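Neutral ceramidase (Pseudomonas aeruginosa, PDB 2ZWS) hydrolyses the N-acyl linkage of ceramides to give sphingosine and a free fatty acid, and also catalyses the reverse synthesis of ceramide, using a zinc-containing active site. Local coordinates at residues A[362-367]-A[380-385]; A[391-396]-A[473-478]. All coordinates share one frame; numbering follows the deposited sequence.

Contact 1: residues A[362-367]-A[380-385]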
# COMPACT_ATOMS: atom_id res chain seq x y z
N VAL A 362 10.92 -28.84 -19.56
CA VAL A 362 10.17 -29.27 -18.38
C VAL A 362 10.90 -29.06 -17.04
O VAL A 362 12.11 -29.31 -16.95
CB VAL A 362 9.69 -30.77 -18.58
CG1 VAL A 362 10.85 -31.68 -18.96
CG2 VAL A 362 8.92 -31.32 -17.37
N PRO A 363 10.18 -28.58 -16.01
CA PRO A 363 10.70 -28.47 -14.65
C PRO A 363 10.96 -29.87 -14.05
O PRO A 363 10.45 -30.86 -14.57
CB PRO A 363 9.56 -27.79 -13.88
CG PRO A 363 8.68 -27.20 -14.91
CD PRO A 363 8.80 -28.08 -16.10
N PRO A 364 11.74 -29.94 -12.95
CA PRO A 364 11.98 -31.23 -12.29
C PRO A 364 10.67 -31.96 -11.96
O PRO A 364 9.68 -31.33 -11.56
CB PRO A 364 12.71 -30.84 -11.01
CG PRO A 364 13.38 -29.54 -11.35
CD PRO A 364 12.44 -28.83 -12.26
N GLN A 365 10.67 -33.28 -12.15
CA GLN A 365 9.48 -34.12 -11.98
C GLN A 365 8.86 -34.00 -10.60
O GLN A 365 7.63 -34.03 -10.45
CB GLN A 365 9.81 -35.60 -12.27
CG GLN A 365 8.57 -36.51 -12.27
CD GLN A 365 8.89 -37.97 -11.98
OE1 GLN A 365 7.99 -38.82 -12.01
NE2 GLN A 365 10.16 -38.28 -11.70
N GLU A 366 9.71 -33.88 -9.59
CA GLU A 366 9.25 -33.78 -8.21
C GLU A 366 8.41 -32.52 -8.06
O GLU A 366 7.36 -32.52 -7.41
CB GLU A 366 10.44 -33.77 -7.23
CG GLU A 366 11.52 -34.83 -7.54
CD GLU A 366 12.66 -34.32 -8.43
OE1 GLU A 366 13.64 -33.74 -7.90
OE2 GLU A 366 12.59 -34.50 -9.67
N LEU A 367 8.86 -31.44 -8.70
CA LEU A 367 8.12 -30.18 -8.67
C LEU A 367 6.78 -30.27 -9.41
O LEU A 367 5.75 -29.86 -8.87
CB LEU A 367 8.98 -29.03 -9.24
CG LEU A 367 8.29 -27.65 -9.24
CD1 LEU A 367 8.09 -27.15 -7.81
CD2 LEU A 367 9.08 -26.66 -10.04
N THR A 380 9.97 -20.54 -10.62
CA THR A 380 10.67 -19.36 -10.05
C THR A 380 11.64 -19.74 -8.93
O THR A 380 12.69 -19.11 -8.74
CB THR A 380 9.65 -18.29 -9.53
OG1 THR A 380 8.77 -18.90 -8.60
CG2 THR A 380 8.85 -17.72 -10.69
N GLY A 381 11.31 -20.80 -8.19
CA GLY A 381 12.11 -21.25 -7.06
C GLY A 381 13.48 -21.79 -7.41
O GLY A 381 14.42 -21.68 -6.61
N ASN A 382 13.60 -22.38 -8.60
CA ASN A 382 14.86 -23.01 -9.01
C ASN A 382 15.76 -22.12 -9.85
O ASN A 382 16.81 -22.58 -10.33
CB ASN A 382 14.59 -24.34 -9.76
CG ASN A 382 14.09 -25.44 -8.84
OD1 ASN A 382 13.15 -26.17 -9.17
ND2 ASN A 382 14.72 -25.58 -7.68
N LYS A 383 15.39 -20.85 -10.02
CA LYS A 383 16.19 -19.91 -10.80
C LYS A 383 17.50 -19.61 -10.09
O LYS A 383 17.56 -19.63 -8.87
CB LYS A 383 15.40 -18.62 -11.06
CG LYS A 383 14.13 -18.80 -11.86
CD LYS A 383 14.48 -19.14 -13.32
CE LYS A 383 13.21 -19.35 -14.14
NZ LYS A 383 13.53 -19.50 -15.58
N LYS A 384 18.56 -19.41 -10.87
CA LYS A 384 19.90 -19.18 -10.33
C LYS A 384 20.49 -17.90 -10.95
O LYS A 384 20.19 -17.61 -12.11
CB LYS A 384 20.80 -20.39 -10.64
CG LYS A 384 20.40 -21.67 -9.88
CD LYS A 384 20.62 -21.54 -8.38
CE LYS A 384 20.39 -22.86 -7.64
NZ LYS A 384 18.95 -23.29 -7.63
N PRO A 385 21.31 -17.16 -10.18
CA PRO A 385 21.83 -17.46 -8.84
C PRO A 385 20.82 -17.22 -7.73
O PRO A 385 21.02 -17.71 -6.62
CB PRO A 385 23.01 -16.47 -8.67
CG PRO A 385 23.05 -15.67 -9.89
CD PRO A 385 21.80 -15.85 -10.65
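The start of the short helix 365-370 meets a type I beta turn, Thr-380 to Lys-383, where the side chain of Asn-382 points at Pro-364 and Leu-367, each of which reaches back to meet it. The contact is small, burying 72 Å² over both sides. Its closest approach is 4.0 Å, from CG of Pro-364 to the amide atom modelled as OD1 of Asn-382, and Pro-364 CD follows at 4.1 Å from the same Asn-382 OD1. The pyrrolidine ring lies beyond the OD1 end of the amide, tilted well off its plane. From the other side of that plane, and closer to it, comes one branch of Leu-367, whose CD2 ends 4.2 Å from Asn-382 OD1. These are van der Waals distances, so they hold whichever way round the amide lies. Pro-364 occupies the N-cap position, and Leu-367, in the first turn of the helix, carries CG anti to its own N (chi1 -180°), which swings its methyls toward the turn. Asn-382 sits at the third position of that turn, whose closing bond from Lys-383 N to Thr-380 O is weak at 3.5 Å. A second grip on this backbone comes from the carboxylate of Asp-379, which accepts a hydrogen bond from Asn-382 N. Leu-367 is buried, also touching Thr-323 and Ile-376, whereas Pro-364 lies at the exposed side of the contact. Cys-370, at the end of the helix, is probably disulfide-bonded to Cys-322, next to the Thr-323 that Leu-367 touches.

Contact 2: residues A[391-396]-A[473-478]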
# COMPACT_ATOMS: atom_id res chain seq x y z
N THR A 391 11.76 -17.09 -0.42
CA THR A 391 11.79 -18.40 0.21
C THR A 391 11.70 -18.33 1.73
O THR A 391 11.33 -19.31 2.35
CB THR A 391 13.06 -19.16 -0.18
OG1 THR A 391 14.21 -18.45 0.28
CG2 THR A 391 13.14 -19.33 -1.72
N VAL A 392 12.08 -17.19 2.31
CA VAL A 392 12.10 -17.04 3.77
C VAL A 392 11.12 -15.92 4.07
O VAL A 392 11.32 -14.80 3.59
CB VAL A 392 13.51 -16.70 4.31
CG1 VAL A 392 13.46 -16.33 5.81
CG2 VAL A 392 14.50 -17.84 4.00
N LEU A 393 10.07 -16.23 4.81
CA LEU A 393 8.94 -15.29 4.93
C LEU A 393 8.61 -14.96 6.38
O LEU A 393 8.72 -15.83 7.25
CB LEU A 393 7.70 -15.87 4.22
CG LEU A 393 7.84 -15.98 2.69
CD1 LEU A 393 6.67 -16.73 2.17
CD2 LEU A 393 7.92 -14.59 2.07
N PRO A 394 8.23 -13.70 6.65
CA PRO A 394 7.93 -13.28 8.00
C PRO A 394 6.50 -13.68 8.39
O PRO A 394 5.56 -13.51 7.59
CB PRO A 394 8.03 -11.75 7.91
CG PRO A 394 7.56 -11.42 6.50
CD PRO A 394 8.06 -12.61 5.66
N ILE A 395 6.38 -14.19 9.62
CA ILE A 395 5.09 -14.47 10.22
C ILE A 395 5.09 -13.66 11.53
O ILE A 395 6.06 -13.72 12.30
CB ILE A 395 4.93 -15.98 10.54
CG1 ILE A 395 5.04 -16.87 9.27
CG2 ILE A 395 3.64 -16.24 11.33
CD1 ILE A 395 3.98 -16.56 8.24
N GLN A 396 4.02 -12.90 11.79
CA GLN A 396 3.99 -11.99 12.92
C GLN A 396 2.59 -11.89 13.47
O GLN A 396 1.60 -11.92 12.71
CB GLN A 396 4.45 -10.61 12.43
CG GLN A 396 4.64 -9.61 13.58
CD GLN A 396 5.14 -8.29 13.06
OE1 GLN A 396 4.58 -7.77 12.11
NE2 GLN A 396 6.22 -7.75 13.67
N ALA A 473 -2.47 -24.31 4.14
CA ALA A 473 -2.33 -25.18 5.31
C ALA A 473 -1.05 -24.81 6.08
O ALA A 473 -1.07 -24.74 7.33
CB ALA A 473 -2.29 -26.64 4.86
N ALA A 474 0.02 -24.52 5.34
CA ALA A 474 1.30 -24.10 5.95
C ALA A 474 1.11 -22.82 6.75
O ALA A 474 1.56 -22.72 7.91
CB ALA A 474 2.38 -23.87 4.89
N TYR A 475 0.47 -21.82 6.13
CA TYR A 475 0.24 -20.56 6.86
C TYR A 475 -0.65 -20.78 8.08
O TYR A 475 -0.42 -20.19 9.13
CB TYR A 475 -0.38 -19.52 5.95
CG TYR A 475 0.59 -18.79 5.07
CD1 TYR A 475 1.45 -17.81 5.60
CD2 TYR A 475 0.64 -19.03 3.70
CE1 TYR A 475 2.33 -17.12 4.79
CE2 TYR A 475 1.49 -18.33 2.87
CZ TYR A 475 2.35 -17.36 3.42
OH TYR A 475 3.21 -16.63 2.63
N GLN A 476 -1.65 -21.66 7.96
CA GLN A 476 -2.52 -21.89 9.10
C GLN A 476 -1.72 -22.52 10.26
O GLN A 476 -1.84 -22.08 11.41
CB GLN A 476 -3.71 -22.77 8.71
CG GLN A 476 -4.80 -22.83 9.75
CD GLN A 476 -6.13 -23.26 9.17
OE1 GLN A 476 -6.55 -22.77 8.12
NE2 GLN A 476 -6.80 -24.18 9.85
N GLN A 477 -0.89 -23.50 9.94
CA GLN A 477 -0.03 -24.13 10.95
C GLN A 477 0.88 -23.11 11.61
O GLN A 477 1.02 -23.09 12.84
CB GLN A 477 0.84 -25.18 10.29
CG GLN A 477 1.87 -25.79 11.21
CD GLN A 477 2.60 -26.90 10.53
OE1 GLN A 477 3.78 -26.77 10.19
NE2 GLN A 477 1.89 -27.98 10.27
N LEU A 478 1.51 -22.26 10.79
CA LEU A 478 2.46 -21.27 11.30
C LEU A 478 1.79 -20.28 12.26
O LEU A 478 2.34 -19.97 13.34
CB LEU A 478 3.13 -20.54 10.14
CG LEU A 478 4.06 -21.41 9.29
CD1 LEU A 478 4.50 -20.66 8.04
CD2 LEU A 478 5.25 -21.92 10.05
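Strand 392-396 runs over helix 473-478 with 10.2 Å between the axes at closest approach and a signed crossing angle of -45°, and the nearest CA atoms, those of Ile-395 and Leu-478, are 7.4 Å apart. Leu-393 and Ile-395, two residues apart on one face of the strand, supply its side of the interface, while Tyr-475 and Leu-478 project from adjacent turns of the helix. Ile-395 contributes the largest share of the 187 Å² buried here. Its CG1 branch does the touching: chi1 (-60°) sets CG1 anti to the carbonyl carbon, and a further turn about the CB-CG1 bond (chi2 -60°) brings CD1 to the edge of the Tyr-475 ring, near the ring plane, 3.9 Å from Tyr-475 CD1. The same branch is flanked by Leu-478, which crosses it at about a right angle and brings its CD1 to 4.0 Å from Ile-395 CG1. Leu-393 meets the far end of the tyrosine instead, its CD1 lying 3.5 Å from Tyr-475 OH and displaced to one side of the ring plane. Tyr-475 thus meets both strand residues, Leu-393 at its hydroxyl and Ile-395 along its CD1-CE1 edge. All four side chains are buried, in a mainly apolar packing of helix against sheet. Val-392 O accepts a hydrogen bond from NE2 of Gln-68, a residue that probably binds substrate, which places the strand beside that site. Beyond the two segments, Phe-412 meets Tyr-475 edge-to-face, just after the zinc ligand Glu-411, and Ile-420 of helix 414-428 touches it too. Strand 295-303, paired antiparallel with strand 392-400, adds Val-302 beside Ile-395 and Arg-300 beside Leu-478.

From the N terminus, the chain reaches contact 1 first, which closes a short loop: 12 residues, including the end of helix 365-370 and strand 376-378, separate its two segments. Soon afterwards strand 392-400 begins and opens contact 2, a much longer closure that returns 76 residues later at helix 471-488. The two are therefore in series and neither nest nor cross. The centres of contact 1 and contact 2 are 21 Å apart, and the nearest atoms of contact 1 and contact 2 are about 6 Å apart, without touching. Contact 1 joins a peripheral helix to a turn, whereas contact 2 ties the four-stranded mixed sheet to a helix packed on it, deeper within the same N-terminal family region.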